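PDB 4C6S: disease resistance protein RRS1 from Arabidopsis thaliana, which acts in plant immunity as a WRKY transcription factor and resistance protein that pairs with RPS4 to recognise pathogen effectors, its TIR domain serving homo- and heterodimerization. Local coordinates for residues A[22-27]-A[59-64]; A[45-50]-A[79-84]; A[96-101]-A[129-134]; A[106-111]-A[119-124]. One frame throughout, in Å; residues are numbered along the deposited sequence.

Interaction 1. Residues A[22-27]-A[59-64]; sequences SHLSEA and VSVMVL. With NA (sodium ion), chain H.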
loop_
_atom_site.group_PDB
_atom_site.type_symbol
_atom_site.label_atom_id
_atom_site.label_comp_id
_atom_site.label_asym_id
_atom_site.label_seq_id
_atom_site.Cartn_x
_atom_site.Cartn_y
_atom_site.Cartn_z
ATOM N N SER A 22 0.489 -6.304 2.455
ATOM C CA SER A 22 -0.568 -7.000 1.711
ATOM C C SER A 22 -0.326 -6.785 0.210
ATOM O O SER A 22 -0.592 -7.670 -0.607
ATOM C CB SER A 22 -1.969 -6.542 2.133
ATOM O OG SER A 22 -2.287 -5.258 1.627
ATOM N N HIS A 23 0.196 -5.619 -0.147
ATOM C CA HIS A 23 0.489 -5.350 -1.550
ATOM C C HIS A 23 1.683 -6.163 -1.998
ATOM O O HIS A 23 1.717 -6.641 -3.135
ATOM C CB HIS A 23 0.751 -3.859 -1.794
ATOM C CG HIS A 23 -0.388 -2.983 -1.396
ATOM N ND1 HIS A 23 -1.575 -2.936 -2.090
ATOM C CD2 HIS A 23 -0.520 -2.108 -0.365
ATOM C CE1 HIS A 23 -2.391 -2.069 -1.510
ATOM N NE2 HIS A 23 -1.762 -1.548 -0.465
ATOM N N LEU A 24 2.669 -6.299 -1.115
ATOM C CA LEU A 24 3.868 -7.082 -1.422
ATOM C C LEU A 24 3.503 -8.548 -1.626
ATOM O O LEU A 24 3.940 -9.175 -2.592
ATOM C CB LEU A 24 4.919 -6.944 -0.305
ATOM C CG LEU A 24 6.214 -7.761 -0.478
ATOM C CD1 LEU A 24 6.927 -7.419 -1.794
ATOM C CD2 LEU A 24 7.148 -7.512 0.704
ATOM N N SER A 25 2.689 -9.094 -0.723
ATOM C CA SER A 25 2.211 -10.464 -0.856
ATOM C C SER A 25 1.449 -10.686 -2.157
ATOM O O SER A 25 1.644 -11.709 -2.844
ATOM C CB SER A 25 1.299 -10.822 0.328
ATOM O OG SER A 25 0.832 -12.155 0.245
ATOM N N GLU A 26 0.562 -9.752 -2.490
ATOM C CA GLU A 26 -0.252 -9.926 -3.689
ATOM C C GLU A 26 0.624 -9.809 -4.935
ATOM O O GLU A 26 0.382 -10.489 -5.936
ATOM C CB GLU A 26 -1.408 -8.919 -3.715
ATOM C CG GLU A 26 -2.166 -8.836 -5.037
ATOM C CD GLU A 26 -2.947 -10.100 -5.377
ATOM O OE1 GLU A 26 -3.075 -11.001 -4.513
ATOM O OE2 GLU A 26 -3.443 -10.181 -6.521
ATOM N N ALA A 27 1.642 -8.958 -4.884
ATOM C CA ALA A 27 2.520 -8.806 -6.045
ATOM C C ALA A 27 3.361 -10.065 -6.267
ATOM O O ALA A 27 3.581 -10.490 -7.406
ATOM C CB ALA A 27 3.403 -7.567 -5.887
ATOM N N VAL A 59 12.988 -18.200 0.525
ATOM C CA VAL A 59 13.406 -16.819 0.708
ATOM C C VAL A 59 12.671 -16.229 1.888
ATOM O O VAL A 59 11.449 -16.368 2.008
ATOM C CB VAL A 59 13.119 -15.964 -0.539
ATOM C CG1 VAL A 59 13.531 -14.511 -0.287
ATOM C CG2 VAL A 59 13.835 -16.540 -1.757
ATOM N N SER A 60 13.416 -15.569 2.762
ATOM C CA SER A 60 12.829 -14.888 3.906
ATOM C C SER A 60 12.932 -13.390 3.674
ATOM O O SER A 60 14.032 -12.839 3.606
ATOM C CB SER A 60 13.575 -15.300 5.181
ATOM O OG SER A 60 13.071 -14.632 6.321
ATOM N N VAL A 61 11.788 -12.729 3.514
ATOM C CA VAL A 61 11.776 -11.278 3.325
ATOM C C VAL A 61 11.360 -10.633 4.639
ATOM O O VAL A 61 10.204 -10.762 5.054
ATOM C CB VAL A 61 10.776 -10.866 2.253
ATOM C CG1 VAL A 61 10.722 -9.331 2.140
ATOM C CG2 VAL A 61 11.132 -11.492 0.918
ATOM N N MET A 62 12.296 -9.953 5.302
ATOM C CA MET A 62 12.004 -9.297 6.571
ATOM C C MET A 62 11.646 -7.849 6.300
ATOM O O MET A 62 12.488 -7.081 5.837
ATOM C CB MET A 62 13.219 -9.356 7.496
ATOM C CG MET A 62 13.593 -10.793 7.861
ATOM S SD MET A 62 14.972 -10.952 9.018
ATOM C CE MET A 62 14.430 -9.898 10.311
ATOM N N VAL A 63 10.390 -7.487 6.542
ATOM C CA VAL A 63 9.968 -6.100 6.386
ATOM C C VAL A 63 10.081 -5.445 7.737
ATOM O O VAL A 63 9.382 -5.812 8.689
ATOM C CB VAL A 63 8.536 -5.997 5.875
ATOM C CG1 VAL A 63 8.113 -4.532 5.839
ATOM C CG2 VAL A 63 8.443 -6.623 4.491
ATOM N N LEU A 64 11.001 -4.492 7.838
ATOM C CA LEU A 64 11.418 -3.971 9.130
ATOM C C LEU A 64 10.783 -2.620 9.366
ATOM O O LEU A 64 10.561 -1.867 8.410
ATOM C CB LEU A 64 12.943 -3.846 9.168
ATOM C CG LEU A 64 13.643 -5.200 9.019
ATOM C CD1 LEU A 64 15.074 -5.038 8.536
ATOM C CD2 LEU A 64 13.610 -5.964 10.337
HETATM NA NA NA H . -2.669 -11.862 -2.307
#
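Leu24 reaches from helix 20-30 to strand 59-65 and meets two valines with a single methyl. Its CD2 touches one methyl of each, lying 4.1 Å from CG2 of Val63 and 4.3 Å from CG1 of Val61, residues that stand two apart on the same face of the strand. With CG anti to the backbone N (chi1 178°), the leucine extends away from its helix, and it and Val63 pass alongside one another, pointing opposite ways. The touch is light, 71 Å² in all, and other side chains share the space: Ile10 of the neighbouring strand 8-12 touches both Leu24 and Val63, and Ile135 of helix 128-143 also packs on Leu24. Other sides of the helix are polar: Glu26 binds a sodium ion through OE1 at 2.4 Å and forms a salt bridge with Arg29 through OE2, and the ring of His23 stacks on His23 of the second subunit. The helix therefore takes part in the dimer as well as in the core. Its packing on the strand through Leu24 belongs to the flavodoxin-like alpha/beta fold of TIR domains, where helices cover a parallel sheet.

Interaction 2. Residues A[45-50]-A[79-84]; sequences LLFKES and AKVLEC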
loop_
_atom_site.group_PDB
_atom_site.type_symbol
_atom_site.label_atom_id
_atom_site.label_comp_id
_atom_site.label_asym_id
_atom_site.label_seq_id
_atom_site.Cartn_x
_atom_site.Cartn_y
_atom_site.Cartn_z
ATOM N N LEU A 45 3.687 -18.205 21.639
ATOM C CA LEU A 45 2.893 -19.417 21.488
ATOM C C LEU A 45 2.607 -19.655 20.001
ATOM O O LEU A 45 3.047 -20.655 19.424
ATOM C CB LEU A 45 1.578 -19.269 22.261
ATOM C CG LEU A 45 1.679 -18.545 23.608
ATOM C CD1 LEU A 45 0.349 -17.924 24.014
ATOM C CD2 LEU A 45 2.175 -19.490 24.691
ATOM N N LEU A 46 1.878 -18.725 19.386
ATOM C CA LEU A 46 1.549 -18.805 17.964
ATOM C C LEU A 46 2.790 -18.726 17.088
ATOM O O LEU A 46 2.781 -19.207 15.954
ATOM C CB LEU A 46 0.576 -17.695 17.548
ATOM C CG LEU A 46 -0.867 -17.730 18.053
ATOM C CD1 LEU A 46 -1.632 -16.497 17.576
ATOM C CD2 LEU A 46 -1.580 -19.019 17.637
ATOM N N PHE A 47 3.852 -18.101 17.592
ATOM C CA PHE A 47 5.058 -17.984 16.786
ATOM C C PHE A 47 5.715 -19.328 16.619
ATOM O O PHE A 47 6.217 -19.656 15.543
ATOM C CB PHE A 47 6.081 -17.018 17.375
ATOM C CG PHE A 47 7.176 -16.692 16.412
ATOM C CD1 PHE A 47 6.953 -15.779 15.390
ATOM C CD2 PHE A 47 8.400 -17.345 16.477
ATOM C CE1 PHE A 47 7.942 -15.489 14.465
ATOM C CE2 PHE A 47 9.400 -17.064 15.557
ATOM C CZ PHE A 47 9.170 -16.135 14.551
ATOM N N LYS A 48 5.721 -20.095 17.700
ATOM C CA LYS A 48 6.304 -21.423 17.693
ATOM C C LYS A 48 5.580 -22.274 16.653
ATOM O O LYS A 48 6.206 -23.037 15.917
ATOM C CB LYS A 48 6.194 -22.029 19.088
ATOM C CG LYS A 48 7.055 -23.251 19.328
ATOM C CD LYS A 48 7.090 -23.578 20.816
ATOM C CE LYS A 48 7.009 -25.072 21.067
ATOM N NZ LYS A 48 6.723 -25.367 22.495
ATOM N N GLU A 49 4.262 -22.099 16.574
ATOM C CA GLU A 49 3.429 -22.829 15.623
ATOM C C GLU A 49 3.541 -22.277 14.203
ATOM O O GLU A 49 2.872 -22.764 13.292
ATOM C CB GLU A 49 1.960 -22.764 16.043
ATOM C CG GLU A 49 1.686 -23.038 17.509
ATOM C CD GLU A 49 0.225 -22.832 17.852
ATOM O OE1 GLU A 49 -0.633 -23.482 17.218
ATOM O OE2 GLU A 49 -0.068 -22.011 18.743
ATOM N N SER A 50 4.361 -21.248 14.020
ATOM C CA SER A 50 4.510 -20.613 12.715
ATOM C C SER A 50 5.958 -20.659 12.244
ATOM O O SER A 50 6.268 -20.236 11.129
ATOM C CB SER A 50 4.024 -19.157 12.764
ATOM O OG SER A 50 2.644 -19.076 13.078
ATOM N N ALA A 79 15.183 -11.087 15.625
ATOM C CA ALA A 79 16.217 -12.104 15.822
ATOM C C ALA A 79 15.631 -13.511 15.681
ATOM O O ALA A 79 16.266 -14.398 15.117
ATOM C CB ALA A 79 16.898 -11.953 17.181
ATOM N N LYS A 80 14.418 -13.708 16.191
ATOM C CA LYS A 80 13.783 -15.018 16.133
ATOM C C LYS A 80 13.417 -15.415 14.701
ATOM O O LYS A 80 13.252 -16.602 14.416
ATOM C CB LYS A 80 12.547 -15.065 17.037
ATOM C CG LYS A 80 11.412 -14.154 16.583
ATOM C CD LYS A 80 10.300 -14.116 17.626
ATOM C CE LYS A 80 9.016 -13.550 17.039
ATOM N NZ LYS A 80 8.722 -12.161 17.468
ATOM N N VAL A 81 13.301 -14.431 13.806
ATOM C CA VAL A 81 13.044 -14.731 12.404
ATOM C C VAL A 81 14.322 -15.185 11.701
ATOM O O VAL A 81 14.329 -16.194 10.990
ATOM C CB VAL A 81 12.439 -13.524 11.649
ATOM C CG1 VAL A 81 12.279 -13.863 10.183
ATOM C CG2 VAL A 81 11.094 -13.165 12.241
ATOM N N LEU A 82 15.403 -14.442 11.906
ATOM C CA LEU A 82 16.665 -14.739 11.235
ATOM C C LEU A 82 17.255 -16.069 11.705
ATOM O O LEU A 82 17.918 -16.768 10.934
ATOM C CB LEU A 82 17.678 -13.611 11.452
ATOM C CG LEU A 82 19.003 -13.792 10.707
ATOM C CD1 LEU A 82 18.753 -13.836 9.212
ATOM C CD2 LEU A 82 20.007 -12.708 11.059
ATOM N N GLU A 83 17.003 -16.426 12.962
ATOM C CA GLU A 83 17.551 -17.658 13.504
ATOM C C GLU A 83 16.952 -18.854 12.790
ATOM O O GLU A 83 17.557 -19.924 12.750
ATOM C CB GLU A 83 17.354 -17.729 15.018
ATOM C CG GLU A 83 18.310 -16.804 15.771
ATOM C CD GLU A 83 18.164 -16.884 17.277
ATOM O OE1 GLU A 83 17.171 -17.481 17.750
ATOM O OE2 GLU A 83 19.045 -16.346 17.986
ATOM N N CYS A 84 15.782 -18.660 12.186
ATOM C CA CYS A 84 15.157 -19.720 11.399
ATOM C C CYS A 84 15.916 -20.015 10.108
ATOM O O CYS A 84 15.683 -21.046 9.472
ATOM C CB CYS A 84 13.714 -19.363 11.052
ATOM S SG CYS A 84 12.552 -19.410 12.422
#
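Phe47 and Lys80 supply most of this contact, the aliphatic part of the lysine lying across one face of the phenyl ring. Phe47 gives up the larger area, 82 Å², against 50 Å² for Lys80. The CE of Lys80 sits almost directly above the ring, 3.4 Å from its centroid and 11° off the normal, which makes a close CH-pi contact; CD is also above the ring but off its centre, and CG lies just beyond the rim, nearest CZ and CE2. Beyond CE the chain bends (chi4 -105°), carrying NZ farther from the ring, to 4.7 Å from the Phe47 centroid. At 19° off the normal the ammonium is still over the face, so the packing of methylenes is joined by a cation-pi interaction. That charge is not left to the ring alone: NZ also donates to the carbonyl oxygens of Val40 and Lys77, which fix the end of the chain and hold it above the phenyl group. Val81 adds a smaller apolar touch, its CG2 4.2 Å from CZ of Phe47 in an oblique approach. Ser50 OG donates to the carbonyl O of Leu46 at 2.9 Å, linking residues before and after Phe47. The contact joins the short helix 44-48 to helix 74-82. Ile54 of helix 51-56 touches both Phe47 and Val81, and Val81 in turn rests on Ser60 and Met62 of strand 59-65.

Interaction 3. Residues A[96-101]-A[129-134]; sequences VLYGDS and SILVEE. With NA (sodium ion), chain G.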
loop_
_atom_site.group_PDB
_atom_site.type_symbol
_atom_site.label_atom_id
_atom_site.label_comp_id
_atom_site.label_asym_id
_atom_site.label_seq_id
_atom_site.Cartn_x
_atom_site.Cartn_y
_atom_site.Cartn_z
ATOM N N VAL A 96 13.894 -5.297 4.143
ATOM C CA VAL A 96 13.240 -4.107 3.607
ATOM C C VAL A 96 13.097 -3.098 4.727
ATOM O O VAL A 96 12.428 -3.371 5.738
ATOM C CB VAL A 96 11.837 -4.444 3.057
ATOM C CG1 VAL A 96 11.172 -3.198 2.477
ATOM C CG2 VAL A 96 11.919 -5.546 1.975
ATOM N N LEU A 97 13.740 -1.936 4.564
ATOM C CA LEU A 97 13.639 -0.876 5.563
ATOM C C LEU A 97 12.459 -0.018 5.155
ATOM O O LEU A 97 12.578 0.820 4.256
ATOM C CB LEU A 97 14.914 -0.032 5.620
ATOM C CG LEU A 97 16.171 -0.800 5.985
ATOM C CD1 LEU A 97 17.392 0.131 6.027
ATOM C CD2 LEU A 97 15.987 -1.445 7.352
ATOM N N TYR A 98 11.315 -0.247 5.794
ATOM C CA TYR A 98 10.081 0.404 5.367
ATOM C C TYR A 98 9.650 1.488 6.347
ATOM O O TYR A 98 9.570 1.250 7.558
ATOM C CB TYR A 98 8.948 -0.622 5.190
ATOM C CG TYR A 98 7.684 0.061 4.729
ATOM C CD1 TYR A 98 7.557 0.497 3.414
ATOM C CD2 TYR A 98 6.649 0.329 5.610
ATOM C CE1 TYR A 98 6.420 1.178 2.989
ATOM C CE2 TYR A 98 5.510 0.996 5.192
ATOM C CZ TYR A 98 5.402 1.407 3.877
ATOM O OH TYR A 98 4.283 2.075 3.468
ATOM N N GLY A 99 9.356 2.684 5.839
ATOM C CA GLY A 99 8.827 3.731 6.692
ATOM C C GLY A 99 9.023 5.095 6.066
ATOM O O GLY A 99 9.906 5.257 5.221
ATOM N N ASP A 100 8.220 6.066 6.489
ATOM C CA ASP A 100 8.265 7.416 5.912
ATOM C C ASP A 100 9.237 8.350 6.622
ATOM O O ASP A 100 9.301 9.539 6.310
ATOM C CB ASP A 100 6.868 8.060 5.893
ATOM C CG ASP A 100 6.275 8.249 7.283
ATOM O OD1 ASP A 100 6.962 7.997 8.293
ATOM O OD2 ASP A 100 5.103 8.676 7.366
ATOM N N SER A 101 9.968 7.813 7.587
ATOM C CA SER A 101 10.889 8.610 8.387
ATOM C C SER A 101 11.973 7.687 8.916
ATOM O O SER A 101 12.132 7.521 10.132
ATOM C CB SER A 101 10.133 9.285 9.525
ATOM O OG SER A 101 10.874 10.365 10.061
ATOM N N SER A 129 4.493 1.437 -4.521
ATOM C CA SER A 129 4.206 0.464 -5.561
ATOM C C SER A 129 5.501 0.135 -6.291
ATOM O O SER A 129 5.733 -1.012 -6.667
ATOM C CB SER A 129 3.135 0.952 -6.542
ATOM O OG SER A 129 3.528 2.157 -7.170
ATOM N N ILE A 130 6.352 1.140 -6.469
ATOM C CA ILE A 130 7.661 0.910 -7.085
ATOM C C ILE A 130 8.527 0.050 -6.159
ATOM O O ILE A 130 9.164 -0.907 -6.611
ATOM C CB ILE A 130 8.372 2.233 -7.424
ATOM C CG1 ILE A 130 7.587 2.998 -8.482
ATOM C CG2 ILE A 130 9.781 1.951 -7.957
ATOM C CD1 ILE A 130 7.614 2.333 -9.841
ATOM N N LEU A 131 8.525 0.364 -4.866
ATOM C CA LEU A 131 9.293 -0.411 -3.882
ATOM C C LEU A 131 8.874 -1.875 -3.911
ATOM O O LEU A 131 9.731 -2.770 -3.937
ATOM C CB LEU A 131 9.116 0.155 -2.473
ATOM C CG LEU A 131 9.796 -0.624 -1.344
ATOM C CD1 LEU A 131 11.321 -0.738 -1.595
ATOM C CD2 LEU A 131 9.514 0.085 0.000
ATOM N N VAL A 132 7.568 -2.124 -3.929
ATOM C CA VAL A 132 7.089 -3.503 -4.056
ATOM C C VAL A 132 7.639 -4.166 -5.317
ATOM O O VAL A 132 8.136 -5.298 -5.259
ATOM C CB VAL A 132 5.554 -3.586 -4.050
ATOM C CG1 VAL A 132 5.071 -4.977 -4.511
ATOM C CG2 VAL A 132 5.033 -3.296 -2.653
ATOM N N GLU A 133 7.537 -3.482 -6.451
ATOM C CA GLU A 133 8.023 -4.062 -7.705
ATOM C C GLU A 133 9.515 -4.350 -7.623
ATOM O O GLU A 133 9.984 -5.339 -8.178
ATOM C CB GLU A 133 7.752 -3.138 -8.892
ATOM C CG GLU A 133 6.284 -3.033 -9.278
ATOM C CD GLU A 133 6.066 -2.194 -10.531
ATOM O OE1 GLU A 133 6.837 -1.234 -10.756
ATOM O OE2 GLU A 133 5.118 -2.499 -11.289
ATOM N N GLU A 134 10.259 -3.488 -6.933
ATOM C CA GLU A 134 11.700 -3.692 -6.788
ATOM C C GLU A 134 11.991 -4.937 -5.973
ATOM O O GLU A 134 12.892 -5.707 -6.303
ATOM C CB GLU A 134 12.353 -2.457 -6.155
ATOM C CG GLU A 134 12.368 -1.299 -7.120
ATOM C CD GLU A 134 12.868 -0.010 -6.514
ATOM O OE1 GLU A 134 12.893 0.096 -5.266
ATOM O OE2 GLU A 134 13.230 0.894 -7.295
HETATM NA NA NA G . 14.584 -1.341 -3.955
#
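Leu131 makes the apolar contacts to Tyr98 and Val96 through one methyl, CD2. This methyl meets the edge of the Tyr98 ring, near the ring plane, at 4.0 Å from CD1, and lies 4.4 Å from CG1 of Val96. The leucine holds CG anti to its own backbone N (chi1 176°), which sends the branch outward from helix 128-143 to strand 92-98. Phe20 of helix 20-30 shares this cluster, stacking on the Tyr98 ring and touching Leu131. Here the C-terminal helix of the TIR domain covers one face of the parallel sheet, as in the flavodoxin-like fold. Hydrogen bonding secures the far end of the tyrosine, whose OH pairs with Asp128, the first residue of the same helix; Tyr98 is therefore held to that helix by its hydroxyl as well as by its ring edge. Metal binding forms the third kind of interaction. Glu134, one turn on from Ile130, coordinates a sodium ion through OE1 at 2.6 Å, with His120 of the neighbouring strand as the other protein ligand. Toward the dimer, the backbone N of Ser129 hydrogen-bonds to Ser22 OG of the second subunit.

Interaction 4. Residues A[106-111]-A[119-124]; sequences QWLSEL and IHQSRK. With NA (sodium ion), chain G; SO4 (sulfate ion), chain F; SO4 (sulfate ion), chain E.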
loop_
_atom_site.group_PDB
_atom_site.type_symbol
_atom_site.label_atom_id
_atom_site.label_comp_id
_atom_site.label_asym_id
_atom_site.label_seq_id
_atom_site.Cartn_x
_atom_site.Cartn_y
_atom_site.Cartn_z
ATOM N N GLN A 106 21.135 4.106 11.259
ATOM C CA GLN A 106 21.010 3.154 12.363
ATOM C C GLN A 106 20.647 1.752 11.894
ATOM O O GLN A 106 21.215 0.759 12.363
ATOM C CB GLN A 106 19.986 3.660 13.390
ATOM C CG GLN A 106 20.388 4.953 14.088
ATOM C CD GLN A 106 19.806 6.204 13.450
ATOM O OE1 GLN A 106 19.624 6.281 12.230
ATOM N NE2 GLN A 106 19.509 7.197 14.280
ATOM N N TRP A 107 19.699 1.659 10.969
ATOM C CA TRP A 107 19.293 0.357 10.456
ATOM C C TRP A 107 20.350 -0.266 9.558
ATOM O O TRP A 107 20.540 -1.473 9.575
ATOM C CB TRP A 107 17.952 0.447 9.719
ATOM C CG TRP A 107 16.802 0.258 10.646
ATOM C CD1 TRP A 107 15.961 1.218 11.135
ATOM C CD2 TRP A 107 16.401 -0.975 11.255
ATOM N NE1 TRP A 107 15.049 0.655 11.995
ATOM C CE2 TRP A 107 15.295 -0.693 12.082
ATOM C CE3 TRP A 107 16.861 -2.291 11.166
ATOM C CZ2 TRP A 107 14.635 -1.686 12.816
ATOM C CZ3 TRP A 107 16.207 -3.274 11.893
ATOM C CH2 TRP A 107 15.111 -2.965 12.709
ATOM N N LEU A 108 21.056 0.545 8.782
ATOM C CA LEU A 108 22.102 -0.024 7.925
ATOM C C LEU A 108 23.217 -0.624 8.793
ATOM O O LEU A 108 23.751 -1.701 8.485
ATOM C CB LEU A 108 22.656 1.027 6.965
ATOM C CG LEU A 108 21.644 1.461 5.905
ATOM C CD1 LEU A 108 22.264 2.497 4.984
ATOM C CD2 LEU A 108 21.176 0.260 5.115
ATOM N N SER A 109 23.533 0.058 9.890
ATOM C CA SER A 109 24.518 -0.440 10.853
ATOM C C SER A 109 24.032 -1.754 11.451
ATOM O O SER A 109 24.777 -2.743 11.521
ATOM C CB SER A 109 24.740 0.587 11.962
ATOM O OG SER A 109 25.652 0.091 12.930
ATOM N N GLU A 110 22.778 -1.754 11.884
ATOM C CA GLU A 110 22.171 -2.939 12.471
ATOM C C GLU A 110 22.248 -4.115 11.506
ATOM O O GLU A 110 22.713 -5.197 11.876
ATOM C CB GLU A 110 20.719 -2.655 12.856
ATOM C CG GLU A 110 19.987 -3.852 13.491
ATOM C CD GLU A 110 20.383 -4.115 14.936
ATOM O OE1 GLU A 110 20.843 -3.179 15.628
ATOM O OE2 GLU A 110 20.215 -5.268 15.391
ATOM N N LEU A 111 21.817 -3.909 10.263
ATOM C CA LEU A 111 21.785 -5.022 9.312
ATOM C C LEU A 111 23.187 -5.556 9.004
ATOM O O LEU A 111 23.384 -6.767 8.915
ATOM C CB LEU A 111 21.043 -4.641 8.031
ATOM C CG LEU A 111 19.565 -4.330 8.247
ATOM C CD1 LEU A 111 18.925 -3.899 6.933
ATOM C CD2 LEU A 111 18.818 -5.519 8.842
ATOM N N ILE A 119 19.298 -5.414 0.759
ATOM C CA ILE A 119 18.502 -4.414 1.445
ATOM C C ILE A 119 17.745 -3.541 0.436
ATOM O O ILE A 119 18.328 -3.025 -0.529
ATOM C CB ILE A 119 19.415 -3.520 2.329
ATOM C CG1 ILE A 119 20.210 -4.367 3.328
ATOM C CG2 ILE A 119 18.605 -2.455 3.053
ATOM C CD1 ILE A 119 21.236 -3.559 4.114
ATOM N N HIS A 120 16.436 -3.414 0.645
ATOM C CA HIS A 120 15.599 -2.469 -0.089
ATOM C C HIS A 120 15.130 -1.433 0.926
ATOM O O HIS A 120 14.967 -1.756 2.102
ATOM C CB HIS A 120 14.396 -3.202 -0.696
ATOM C CG HIS A 120 14.779 -4.209 -1.733
ATOM N ND1 HIS A 120 14.844 -3.900 -3.073
ATOM C CD2 HIS A 120 15.142 -5.510 -1.625
ATOM C CE1 HIS A 120 15.231 -4.970 -3.751
ATOM N NE2 HIS A 120 15.422 -5.959 -2.896
ATOM N N GLN A 121 14.935 -0.187 0.495
ATOM C CA GLN A 121 14.539 0.871 1.433
ATOM C C GLN A 121 13.478 1.802 0.862
ATOM O O GLN A 121 13.500 2.137 -0.328
ATOM C CB GLN A 121 15.743 1.762 1.798
ATOM C CG GLN A 121 17.050 1.059 2.065
ATOM C CD GLN A 121 18.210 2.041 2.062
ATOM O OE1 GLN A 121 18.067 3.189 2.491
ATOM N NE2 GLN A 121 19.356 1.604 1.547
ATOM N N SER A 122 12.570 2.255 1.722
ATOM C CA SER A 122 11.718 3.395 1.385
ATOM C C SER A 122 12.591 4.593 1.015
ATOM O O SER A 122 13.665 4.800 1.602
ATOM C CB SER A 122 10.855 3.786 2.587
ATOM O OG SER A 122 9.901 2.785 2.892
ATOM N N ARG A 123 12.116 5.377 0.050
ATOM C CA ARG A 123 12.807 6.574 -0.419
ATOM C C ARG A 123 11.840 7.738 -0.488
ATOM O O ARG A 123 10.650 7.563 -0.759
ATOM C CB ARG A 123 13.386 6.353 -1.820
ATOM C CG ARG A 123 14.435 5.265 -1.912
ATOM C CD ARG A 123 15.718 5.714 -1.285
ATOM N NE ARG A 123 16.766 4.711 -1.420
ATOM C CZ ARG A 123 18.012 4.884 -0.997
ATOM N NH1 ARG A 123 18.358 6.025 -0.411
ATOM N NH2 ARG A 123 18.909 3.924 -1.158
ATOM N N LYS A 124 12.376 8.935 -0.261
ATOM C CA LYS A 124 11.617 10.177 -0.344
ATOM C C LYS A 124 10.886 10.315 -1.673
ATOM O O LYS A 124 11.498 10.245 -2.743
ATOM C CB LYS A 124 12.569 11.363 -0.149
ATOM C CG LYS A 124 11.896 12.714 0.025
ATOM C CD LYS A 124 12.873 13.850 -0.294
ATOM C CE LYS A 124 14.297 13.520 0.159
ATOM N NZ LYS A 124 15.312 14.326 -0.584
HETATM NA NA NA G . 14.584 -1.341 -3.955
HETATM S S SO4 F . 16.914 1.059 -2.647
HETATM O O1 SO4 F . 15.793 0.270 -2.136
HETATM O O2 SO4 F . 17.442 0.438 -3.861
HETATM O O3 SO4 F . 17.960 1.094 -1.630
HETATM O O4 SO4 F . 16.460 2.413 -2.962
HETATM S S SO4 E . 16.056 9.503 0.270
HETATM O O1 SO4 E . 15.840 9.471 -1.174
HETATM O O2 SO4 E . 17.233 8.692 0.582
HETATM O O3 SO4 E . 14.886 8.989 0.979
HETATM O O4 SO4 E . 16.270 10.887 0.691
#
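Ile119 sets its terminal methyl against two leucines of helix 104-113. CD1 of Ile119 is 3.7 Å from CD1 of Leu111 and 3.9 Å from CD2 of Leu108, and both leucines meet it at a slant. In Ile119, CG1 is anti to the carbonyl carbon (chi1 -57°), an orientation that carries CD1 up to the helix. Farther along, the amide nitrogen NE2 of Gln121 comes to 4.2 Å from CD2 of Leu108, a contact without a hydrogen bond; the OE1 of the same amide pairs with Arg104, which fixes the way the group is turned.

Farther along the strand segment lies a charged site. The ring of His120 binds a sodium ion in its plane through ND1 at 2.7 Å, with Glu134 of helix 128-143 as the other protein ligand, while NE2 is paired with Asp138. A sulfate, probably from the crystallisation liquor, completes a bridge: its O1 binds the sodium and accepts a 2.8 Å bond from the backbone N of Gln121. The guanidinium of Arg123 takes the same sulfate along its edge, NE donating to O4 at 2.8 Å (164°) and NH2 to O3. A second sulfate accepts from NH1 of Arg123 and from the backbone N of Lys124.

Strand 119-121 is an outermost strand of the sheet. Segments 119-121 and 106-111 run nearly antiparallel, at 166°, as expected for the helix and second strand of a right-handed beta-alpha-beta crossover. Leu97 of the preceding strand 92-98 packs on Leu108, and Leu64 of strand 59-65 touches Leu111.

How the interactions relate
The parallel sheet connects interactions 1, 3 and 4. Interactions 1 and 3 use neighbouring strands, their centres 10 Å apart, joined by probable hydrogen bonds such as Leu64 N to Val96 O at 2.8 Å; their helices also touch, and both reach the second subunit. Interactions 3 and 4 are equally close and share one sodium ion, bound by Glu134 from the helix and His120 from the edge strand. Leu97 joins their strands, its N 2.8 Å from His120 O. Interaction 2 stands apart, with centres about 24 Å from interaction 3 and 23 Å from interaction 4, yet it reaches the sheet through Val81, which packs against Met62 of interaction 1, about 17 Å away between centres.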